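Local coordinates for acinetobacter secreted protease CpaA (PDB 6O38), which probably cleaves protein substrates as a secreted zinc metalloprotease of the type II secretion pathway, with CpaB as its chaperone, at residues 23-28 and 34-39; 416-421 and 498-503; 480-485 and 566-571. One frame throughout, in Å; residues are numbered along the deposited sequence.

Overall arrangement
Contacts 2 and 3 belong to one neighbourhood of the chain, and contact 1 lies far away. The centres of contacts 2 and 3 are about 9 Å apart. They touch where CB of N503 lies 3.7 Å from SE of the selenomethionine M482. Contact 2 carries H498 and H502 of the zinc site; contact 3 adjoins helix 496-504 through M482 and brings helix 557-569 against the residues that lead into strand 483-487. Contact 1 lies in the first beta-sandwich domain of the StcE family type, on the other side of the chain's centre. Its centre is about 47 Å from that of contact 2 and about 55 Å from that of contact 3. CpaB reaches all three.

Contact 1. Residues 23-28 and 34-39; sequences LEFSLA and KNLSLP
L36 meets F25 and L27 with a single methyl group, CD2. The contact is apolar throughout, and all three side chains are buried. CD2 of L36 is 3.7 Å from CE2 of F25 and 3.8 Å from CD2 of the same ring. The ring and the leucine cross at a slant. The same methyl, CD2 of L36, lies 3.8 Å from CD1 of L27, and here the two leucines meet end on. One branch tip thus fills the angle between a ring and a second leucine. In F25, CG is anti to its N (chi1 -164°), which carries the ring across to the leucine. F25 and L27 alternate along their strand with S26, whose CB turns from the other segment.

Polar links are made outside the pair. E24 forms a salt bridge with R51. The carbonyl of L38 accepts a hydrogen bond from ND2 of N64, and that of P39 one from NE1 of W91.

The CA atoms of F25 and L36 are 9.9 Å apart, as expected for facing layers of a beta sandwich. Strand 22-27 pairs in parallel with strands 3-5 and 47-52. Strand 35-37 belongs to the small layer with strands 58-61 and 71-74, where L36 also packs on S58 and L60 of strand 58-61.

Contact 2. Residues 416-421 and 498-503; sequences FYLRDV and HEVGHN. With ZN (zinc ion), chain M; SO4 (sulfate ion), chain O.
V500 has CG1 anti to its backbone N (chi1 168°), which leaves CG2 beside the N and facing L418. In L418, CG also stands beside the backbone N (chi1 -69°), and CD1 then lies anti to CA, which carries that branch toward the helix. The two side chains meet tip to tip, CD1 of L418 being 4.0 Å from CG2 of V500. CG1 of V500 also lies near L418 and turns to F416, 4.4 Å from CE2 of the F416 ring. This approach to the ring is oblique. V500 thus sits across from two side chains of one strand.

The contact seats helix 496-504 on strand 416-425 in the protease region. V500 lies on the strand side of the helix, while H498 and H502 point to the zinc ion. NE2 of H498 is 2.2 Å from the zinc, and NE2 of H502 is 2.1 Å from it. The ND1 atom of H498 is hydrogen-bonded to O of A526, which helps to set the turn of that imidazole. On the far side of the strand, R419 is salt-bridged to D376. Its NH1 also makes a weak hydrogen bond to O1 of a sulfate, probably from the crystallisation liquor.

H508 supplies the third histidine ligand. The sequence matches the extended HExxHxxGxxH motif, consistent with a metzincin-type protease. Both carboxylate oxygens of D170 of the chaperone CpaB complete the coordination. A chaperone residue thus occupies metal positions in this complex, which would be expected to hinder binding of a substrate there.

Contact 3. Residues 480-485 and 566-571; sequences YNMIGA and QKISLY
The side chains of the selenomethionine M482 and I568 cross at about a right angle. The end of M482 meets I568: CE is 3.7 Å from CG2 of I568, and SE is 4.0 Å from the same methyl. The M482 chain leaves with CG anti to the backbone N, then bends at chi2 (64°), which turns SE and CE toward CG2 of I568. Nearer its root, M482 meets Y571, with CB 4.2 Å from CE2 of the ring. This approach is oblique.

M482 is the centre of an inverse gamma turn, closed by a weak bond from N of I483 to O of N481. The turn leads into strand 483-487, which pairs with strands 457-462 and 471-473. The partner segment takes in the last part of helix 557-569 and the residues that follow it. There the Y571 ring folds back over I568, whose CA lies 3.7 Å above the ring plane and over its centre. The hydroxyl of Y571 is hydrogen-bonded to the carbonyl of A477. This ties the ring to the loop that precedes M482. I568 also packs on I375 of strand 367-381, while N481 lies against H175 of the chaperone CpaB.

Contact 1. Residues 23-28 and 34-39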
loop_
_atom_site.group_PDB
_atom_site.type_symbol
_atom_site.label_atom_id
_atom_site.label_comp_id
_atom_site.label_asym_id
_atom_site.label_seq_id
_atom_site.Cartn_x
_atom_site.Cartn_y
_atom_site.Cartn_z
ATOM N N LEU A 23 -16.560 33.776 -7.967
ATOM C CA LEU A 23 -17.238 33.154 -6.841
ATOM C C LEU A 23 -16.296 33.033 -5.649
ATOM O O LEU A 23 -15.090 32.827 -5.806
ATOM C CB LEU A 23 -17.772 31.771 -7.230
ATOM C CG LEU A 23 -18.560 30.977 -6.186
ATOM C CD1 LEU A 23 -19.693 31.813 -5.614
ATOM C CD2 LEU A 23 -19.099 29.700 -6.801
ATOM N N GLU A 24 -16.864 33.166 -4.451
ATOM C CA GLU A 24 -16.118 33.043 -3.203
ATOM C C GLU A 24 -16.883 32.104 -2.278
ATOM O O GLU A 24 -17.982 32.435 -1.821
ATOM C CB GLU A 24 -15.907 34.408 -2.549
ATOM C CG GLU A 24 -14.926 34.390 -1.390
ATOM C CD GLU A 24 -14.408 35.771 -1.047
ATOM O OE1 GLU A 24 -15.230 36.700 -0.897
ATOM O OE2 GLU A 24 -13.175 35.929 -0.940
ATOM N N PHE A 25 -16.300 30.940 -2.003
ATOM C CA PHE A 25 -16.918 29.920 -1.164
ATOM C C PHE A 25 -16.273 29.963 0.215
ATOM O O PHE A 25 -15.071 29.707 0.349
ATOM C CB PHE A 25 -16.762 28.539 -1.800
ATOM C CG PHE A 25 -17.665 27.492 -1.218
ATOM C CD1 PHE A 25 -18.985 27.393 -1.627
ATOM C CD2 PHE A 25 -17.193 26.595 -0.274
ATOM C CE1 PHE A 25 -19.820 26.427 -1.099
ATOM C CE2 PHE A 25 -18.023 25.625 0.258
ATOM C CZ PHE A 25 -19.338 25.541 -0.155
ATOM N N SER A 26 -17.067 30.281 1.234
ATOM C CA SER A 26 -16.565 30.494 2.584
ATOM C C SER A 26 -17.046 29.393 3.520
ATOM O O SER A 26 -18.206 28.971 3.459
ATOM C CB SER A 26 -17.005 31.859 3.122
ATOM O OG SER A 26 -16.473 32.912 2.338
ATOM N N LEU A 27 -16.146 28.938 4.388
ATOM C CA LEU A 27 -16.442 27.935 5.402
ATOM C C LEU A 27 -16.291 28.560 6.782
ATOM O O LEU A 27 -15.313 29.271 7.041
ATOM C CB LEU A 27 -15.514 26.725 5.262
ATOM C CG LEU A 27 -15.639 25.889 3.987
ATOM C CD1 LEU A 27 -14.335 25.169 3.691
ATOM C CD2 LEU A 27 -16.777 24.891 4.116
ATOM N N ALA A 28 -17.255 28.298 7.662
ATOM C CA ALA A 28 -17.243 28.829 9.017
ATOM C C ALA A 28 -17.614 27.712 9.985
ATOM O O ALA A 28 -17.886 26.578 9.580
ATOM C CB ALA A 28 -18.191 30.026 9.154
ATOM N N LYS A 34 -17.226 18.912 4.984
ATOM C CA LYS A 34 -15.914 18.274 5.047
ATOM C C LYS A 34 -15.264 18.176 3.671
ATOM O O LYS A 34 -14.100 18.557 3.500
ATOM C CB LYS A 34 -16.033 16.886 5.682
ATOM C CG LYS A 34 -14.712 16.332 6.188
ATOM C CD LYS A 34 -14.898 14.992 6.880
ATOM C CE LYS A 34 -13.675 14.628 7.708
ATOM N NZ LYS A 34 -13.439 15.616 8.800
ATOM N N ASN A 35 -15.993 17.671 2.682
ATOM C CA ASN A 35 -15.451 17.424 1.352
ATOM C C ASN A 35 -15.954 18.480 0.378
ATOM O O ASN A 35 -17.157 18.755 0.320
ATOM C CB ASN A 35 -15.828 16.023 0.864
ATOM C CG ASN A 35 -15.292 14.930 1.768
ATOM O OD1 ASN A 35 -14.234 15.078 2.381
ATOM N ND2 ASN A 35 -16.022 13.824 1.858
ATOM N N LEU A 36 -15.031 19.064 -0.383
ATOM C CA LEU A 36 -15.337 20.102 -1.353
ATOM C C LEU A 36 -14.826 19.691 -2.728
ATOM O O LEU A 36 -13.919 18.864 -2.857
ATOM C CB LEU A 36 -14.717 21.450 -0.952
ATOM C CG LEU A 36 -15.311 22.235 0.222
ATOM C CD1 LEU A 36 -14.980 21.594 1.562
ATOM C CD2 LEU A 36 -14.830 23.678 0.188
ATOM N N SER A 37 -15.419 20.285 -3.761
ATOM C CA SER A 37 -15.018 20.006 -5.132
ATOM C C SER A 37 -15.365 21.199 -6.009
ATOM O O SER A 37 -16.312 21.939 -5.732
ATOM C CB SER A 37 -15.691 18.739 -5.673
ATOM O OG SER A 37 -17.096 18.902 -5.750
ATOM N N LEU A 38 -14.579 21.377 -7.077
ATOM C CA LEU A 38 -14.770 22.421 -8.069
ATOM C C LEU A 38 -15.608 21.901 -9.234
ATOM O O LEU A 38 -15.565 20.709 -9.556
ATOM C CB LEU A 38 -13.421 22.918 -8.584
ATOM C CG LEU A 38 -12.497 23.540 -7.535
ATOM C CD1 LEU A 38 -11.166 23.934 -8.153
ATOM C CD2 LEU A 38 -13.160 24.741 -6.875
ATOM N N PRO A 39 -16.386 22.768 -9.882
ATOM C CA PRO A 39 -17.263 22.298 -10.961
ATOM C C PRO A 39 -16.480 21.985 -12.227
ATOM O O PRO A 39 -15.515 22.670 -12.571
ATOM C CB PRO A 39 -18.221 23.473 -11.173
ATOM C CG PRO A 39 -17.423 24.666 -10.769
ATOM C CD PRO A 39 -16.540 24.212 -9.635
#

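Contact 2. Residues 416-421 and 498-503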
loop_
_atom_site.group_PDB
_atom_site.type_symbol
_atom_site.label_atom_id
_atom_site.label_comp_id
_atom_site.label_asym_id
_atom_site.label_seq_id
_atom_site.Cartn_x
_atom_site.Cartn_y
_atom_site.Cartn_z
ATOM N N PHE A 416 7.336 -17.695 5.795
ATOM C CA PHE A 416 6.178 -18.414 6.306
ATOM C C PHE A 416 4.921 -17.943 5.589
ATOM O O PHE A 416 4.848 -16.809 5.110
ATOM C CB PHE A 416 6.021 -18.243 7.824
ATOM C CG PHE A 416 5.293 -16.991 8.230
ATOM C CD1 PHE A 416 5.956 -15.778 8.300
ATOM C CD2 PHE A 416 3.947 -17.032 8.558
ATOM C CE1 PHE A 416 5.289 -14.628 8.681
ATOM C CE2 PHE A 416 3.274 -15.885 8.936
ATOM C CZ PHE A 416 3.947 -14.680 8.998
ATOM N N TYR A 417 3.940 -18.839 5.526
ATOM C CA TYR A 417 2.586 -18.523 5.100
ATOM C C TYR A 417 1.610 -19.162 6.075
ATOM O O TYR A 417 1.886 -20.221 6.644
ATOM C CB TYR A 417 2.277 -19.028 3.683
ATOM C CG TYR A 417 2.973 -18.291 2.562
ATOM C CD1 TYR A 417 2.493 -17.072 2.102
ATOM C CD2 TYR A 417 4.090 -18.833 1.938
ATOM C CE1 TYR A 417 3.118 -16.402 1.067
ATOM C CE2 TYR A 417 4.720 -18.171 0.902
ATOM C CZ TYR A 417 4.231 -16.957 0.471
ATOM O OH TYR A 417 4.859 -16.298 -0.561
ATOM N N LEU A 418 0.466 -18.512 6.265
ATOM C CA LEU A 418 -0.603 -19.072 7.078
ATOM C C LEU A 418 -1.579 -19.822 6.183
ATOM O O LEU A 418 -1.979 -19.318 5.128
ATOM C CB LEU A 418 -1.331 -17.979 7.861
ATOM C CG LEU A 418 -0.548 -17.307 8.989
ATOM C CD1 LEU A 418 -1.468 -16.426 9.819
ATOM C CD2 LEU A 418 0.144 -18.342 9.864
ATOM N N ARG A 419 -1.946 -21.030 6.600
ATOM C CA ARG A 419 -2.926 -21.849 5.897
ATOM C C ARG A 419 -3.983 -22.289 6.896
ATOM O O ARG A 419 -3.656 -22.921 7.906
ATOM C CB ARG A 419 -2.256 -23.060 5.239
ATOM C CG ARG A 419 -3.204 -24.172 4.820
ATOM C CD ARG A 419 -2.467 -25.215 3.992
ATOM N NE ARG A 419 -3.260 -26.420 3.767
ATOM C CZ ARG A 419 -3.079 -27.565 4.417
ATOM N NH1 ARG A 419 -3.847 -28.611 4.147
ATOM N NH2 ARG A 419 -2.126 -27.667 5.333
ATOM N N ASP A 420 -5.241 -21.951 6.624
ATOM C CA ASP A 420 -6.327 -22.370 7.499
ATOM C C ASP A 420 -6.741 -23.790 7.129
ATOM O O ASP A 420 -7.095 -24.066 5.977
ATOM C CB ASP A 420 -7.506 -21.395 7.427
ATOM C CG ASP A 420 -8.348 -21.563 6.176
ATOM O OD1 ASP A 420 -7.792 -21.478 5.061
ATOM O OD2 ASP A 420 -9.568 -21.791 6.313
ATOM N N VAL A 421 -6.637 -24.703 8.092
ATOM C CA VAL A 421 -6.973 -26.105 7.881
ATOM C C VAL A 421 -8.264 -26.500 8.569
ATOM O O VAL A 421 -8.660 -27.673 8.495
ATOM C CB VAL A 421 -5.823 -27.025 8.331
ATOM C CG1 VAL A 421 -4.585 -26.764 7.490
ATOM C CG2 VAL A 421 -5.519 -26.806 9.803
ATOM N N HIS A 498 -0.726 -8.984 13.489
ATOM C CA HIS A 498 -0.054 -8.442 14.663
ATOM C C HIS A 498 0.073 -9.494 15.758
ATOM O O HIS A 498 1.147 -9.664 16.345
ATOM C CB HIS A 498 -0.808 -7.213 15.176
ATOM C CG HIS A 498 -0.198 -6.593 16.393
ATOM N ND1 HIS A 498 0.783 -5.627 16.324
ATOM C CD2 HIS A 498 -0.435 -6.793 17.711
ATOM C CE1 HIS A 498 1.126 -5.262 17.547
ATOM N NE2 HIS A 498 0.401 -5.955 18.407
ATOM N N GLU A 499 -1.016 -10.211 16.044
ATOM C CA GLU A 499 -0.974 -11.234 17.083
ATOM C C GLU A 499 -0.112 -12.417 16.662
ATOM O O GLU A 499 0.611 -12.988 17.487
ATOM C CB GLU A 499 -2.392 -11.690 17.429
ATOM C CG GLU A 499 -3.313 -10.565 17.883
ATOM C CD GLU A 499 -2.747 -9.761 19.043
ATOM O OE1 GLU A 499 -2.962 -8.531 19.076
ATOM O OE2 GLU A 499 -2.077 -10.352 19.917
ATOM N N VAL A 500 -0.179 -12.807 15.387
ATOM C CA VAL A 500 0.674 -13.887 14.896
ATOM C C VAL A 500 2.140 -13.478 14.969
ATOM O O VAL A 500 3.019 -14.301 15.256
ATOM C CB VAL A 500 0.260 -14.285 13.466
ATOM C CG1 VAL A 500 1.300 -15.200 12.832
ATOM C CG2 VAL A 500 -1.104 -14.961 13.481
ATOM N N GLY A 501 2.425 -12.197 14.721
ATOM C CA GLY A 501 3.776 -11.696 14.922
ATOM C C GLY A 501 4.277 -11.923 16.334
ATOM O O GLY A 501 5.430 -12.307 16.541
ATOM N N HIS A 502 3.416 -11.684 17.328
ATOM C CA HIS A 502 3.771 -11.993 18.709
ATOM C C HIS A 502 4.059 -13.480 18.876
ATOM O O HIS A 502 5.065 -13.866 19.482
ATOM C CB HIS A 502 2.651 -11.553 19.654
ATOM C CG HIS A 502 2.655 -10.087 19.958
ATOM N ND1 HIS A 502 3.736 -9.448 20.526
ATOM C CD2 HIS A 502 1.706 -9.137 19.783
ATOM C CE1 HIS A 502 3.455 -8.167 20.683
ATOM N NE2 HIS A 502 2.229 -7.952 20.239
ATOM N N ASN A 503 3.177 -14.332 18.342
ATOM C CA ASN A 503 3.391 -15.775 18.410
ATOM C C ASN A 503 4.732 -16.168 17.802
ATOM O O ASN A 503 5.402 -17.084 18.293
ATOM C CB ASN A 503 2.252 -16.509 17.702
ATOM C CG ASN A 503 0.971 -16.521 18.514
ATOM O OD1 ASN A 503 0.983 -16.274 19.720
ATOM N ND2 ASN A 503 -0.144 -16.814 17.854
HETATM ZN ZN ZN M . 0.868 -6.397 20.542
HETATM S S SO4 O . -4.176 -31.880 3.813
HETATM O O1 SO4 O . -3.291 -31.675 4.955
HETATM O O2 SO4 O . -3.644 -32.948 2.972
HETATM O O3 SO4 O . -5.506 -32.253 4.289
HETATM O O4 SO4 O . -4.266 -30.649 3.035
#

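Contact 3. Residues 480-485 and 566-571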
loop_
_atom_site.group_PDB
_atom_site.type_symbol
_atom_site.label_atom_id
_atom_site.label_comp_id
_atom_site.label_asym_id
_atom_site.label_seq_id
_atom_site.Cartn_x
_atom_site.Cartn_y
_atom_site.Cartn_z
ATOM N N TYR A 480 2.506 -25.429 23.088
ATOM C CA TYR A 480 1.431 -25.285 24.062
ATOM C C TYR A 480 0.829 -23.884 24.051
ATOM O O TYR A 480 -0.374 -23.727 24.286
ATOM C CB TYR A 480 1.945 -25.628 25.459
ATOM C CG TYR A 480 0.939 -25.377 26.558
ATOM C CD1 TYR A 480 -0.154 -26.215 26.730
ATOM C CD2 TYR A 480 1.085 -24.301 27.425
ATOM C CE1 TYR A 480 -1.076 -25.988 27.733
ATOM C CE2 TYR A 480 0.167 -24.066 28.431
ATOM C CZ TYR A 480 -0.910 -24.913 28.581
ATOM O OH TYR A 480 -1.826 -24.682 29.582
ATOM N N ASN A 481 1.638 -22.860 23.778
ATOM C CA ASN A 481 1.193 -21.475 23.845
ATOM C C ASN A 481 0.861 -20.889 22.479
ATOM O O ASN A 481 0.591 -19.687 22.382
ATOM C CB ASN A 481 2.255 -20.612 24.530
ATOM C CG ASN A 481 2.357 -20.884 26.016
ATOM O OD1 ASN A 481 1.353 -20.895 26.728
ATOM N ND2 ASN A 481 3.577 -21.102 26.496
HETATM N N MSE A 482 0.865 -21.702 21.429
HETATM C CA MSE A 482 0.614 -21.202 20.084
HETATM C C MSE A 482 -0.863 -20.877 19.893
HETATM O O MSE A 482 -1.611 -21.663 19.312
HETATM C CB MSE A 482 1.075 -22.221 19.038
HETATM C CG MSE A 482 1.101 -21.683 17.619
HETATM SE SE MSE A 482 2.385 -20.237 17.391
HETATM C CE MSE A 482 1.842 -19.631 15.619
ATOM N N ILE A 483 -1.281 -19.715 20.390
ATOM C CA ILE A 483 -2.675 -19.292 20.300
ATOM C C ILE A 483 -2.721 -17.769 20.265
ATOM O O ILE A 483 -1.933 -17.094 20.933
ATOM C CB ILE A 483 -3.512 -19.863 21.468
ATOM C CG1 ILE A 483 -4.986 -19.476 21.324
ATOM C CG2 ILE A 483 -2.958 -19.408 22.811
ATOM C CD1 ILE A 483 -5.894 -20.147 22.330
ATOM N N GLY A 484 -3.642 -17.234 19.464
ATOM C CA GLY A 484 -3.839 -15.802 19.381
ATOM C C GLY A 484 -5.317 -15.484 19.286
ATOM O O GLY A 484 -6.132 -16.329 18.905
ATOM N N ALA A 485 -5.660 -14.250 19.651
ATOM C CA ALA A 485 -7.062 -13.863 19.689
ATOM C C ALA A 485 -7.211 -12.362 19.494
ATOM O O ALA A 485 -6.343 -11.577 19.883
ATOM C CB ALA A 485 -7.721 -14.286 21.008
ATOM N N GLN A 566 10.001 -22.369 10.698
ATOM C CA GLN A 566 10.004 -23.805 10.439
ATOM C C GLN A 566 9.700 -24.599 11.703
ATOM O O GLN A 566 8.955 -25.585 11.658
ATOM C CB GLN A 566 11.350 -24.235 9.855
ATOM C CG GLN A 566 11.532 -25.744 9.790
ATOM C CD GLN A 566 12.896 -26.154 9.276
ATOM O OE1 GLN A 566 13.923 -25.776 9.840
ATOM N NE2 GLN A 566 12.914 -26.932 8.200
ATOM N N LYS A 567 10.266 -24.184 12.838
ATOM C CA LYS A 567 9.995 -24.865 14.102
ATOM C C LYS A 567 8.507 -24.854 14.432
ATOM O O LYS A 567 7.954 -25.870 14.870
ATOM C CB LYS A 567 10.810 -24.218 15.221
ATOM C CG LYS A 567 10.164 -24.266 16.594
ATOM C CD LYS A 567 10.925 -23.390 17.576
ATOM C CE LYS A 567 9.981 -22.573 18.443
ATOM N NZ LYS A 567 10.697 -21.485 19.164
ATOM N N ILE A 568 7.840 -23.718 14.219
ATOM C CA ILE A 568 6.407 -23.639 14.481
ATOM C C ILE A 568 5.629 -24.473 13.470
ATOM O O ILE A 568 4.643 -25.135 13.817
ATOM C CB ILE A 568 5.948 -22.169 14.489
ATOM C CG1 ILE A 568 6.518 -21.446 15.710
ATOM C CG2 ILE A 568 4.431 -22.073 14.474
ATOM C CD1 ILE A 568 6.337 -19.948 15.674
ATOM N N SER A 569 6.065 -24.465 12.207
ATOM C CA SER A 569 5.384 -25.238 11.173
ATOM C C SER A 569 5.419 -26.736 11.447
ATOM O O SER A 569 4.632 -27.482 10.854
ATOM C CB SER A 569 6.006 -24.948 9.806
ATOM O OG SER A 569 7.317 -25.478 9.722
ATOM N N LEU A 570 6.306 -27.192 12.330
ATOM C CA LEU A 570 6.448 -28.605 12.644
ATOM C C LEU A 570 5.848 -28.971 13.995
ATOM O O LEU A 570 6.120 -30.063 14.506
ATOM C CB LEU A 570 7.922 -29.011 12.598
ATOM C CG LEU A 570 8.610 -28.870 11.237
ATOM C CD1 LEU A 570 10.051 -29.348 11.310
ATOM C CD2 LEU A 570 7.842 -29.632 10.168
ATOM N N TYR A 571 5.049 -28.082 14.592
ATOM C CA TYR A 571 4.372 -28.423 15.841
ATOM C C TYR A 571 3.445 -29.618 15.650
ATOM O O TYR A 571 3.404 -30.523 16.492
ATOM C CB TYR A 571 3.591 -27.218 16.366
ATOM C CG TYR A 571 4.444 -26.167 17.044
ATOM C CD1 TYR A 571 5.746 -26.445 17.436
ATOM C CD2 TYR A 571 3.940 -24.897 17.301
ATOM C CE1 TYR A 571 6.526 -25.486 18.059
ATOM C CE2 TYR A 571 4.710 -23.933 17.923
ATOM C CZ TYR A 571 6.002 -24.233 18.301
ATOM O OH TYR A 571 6.771 -23.274 18.921
#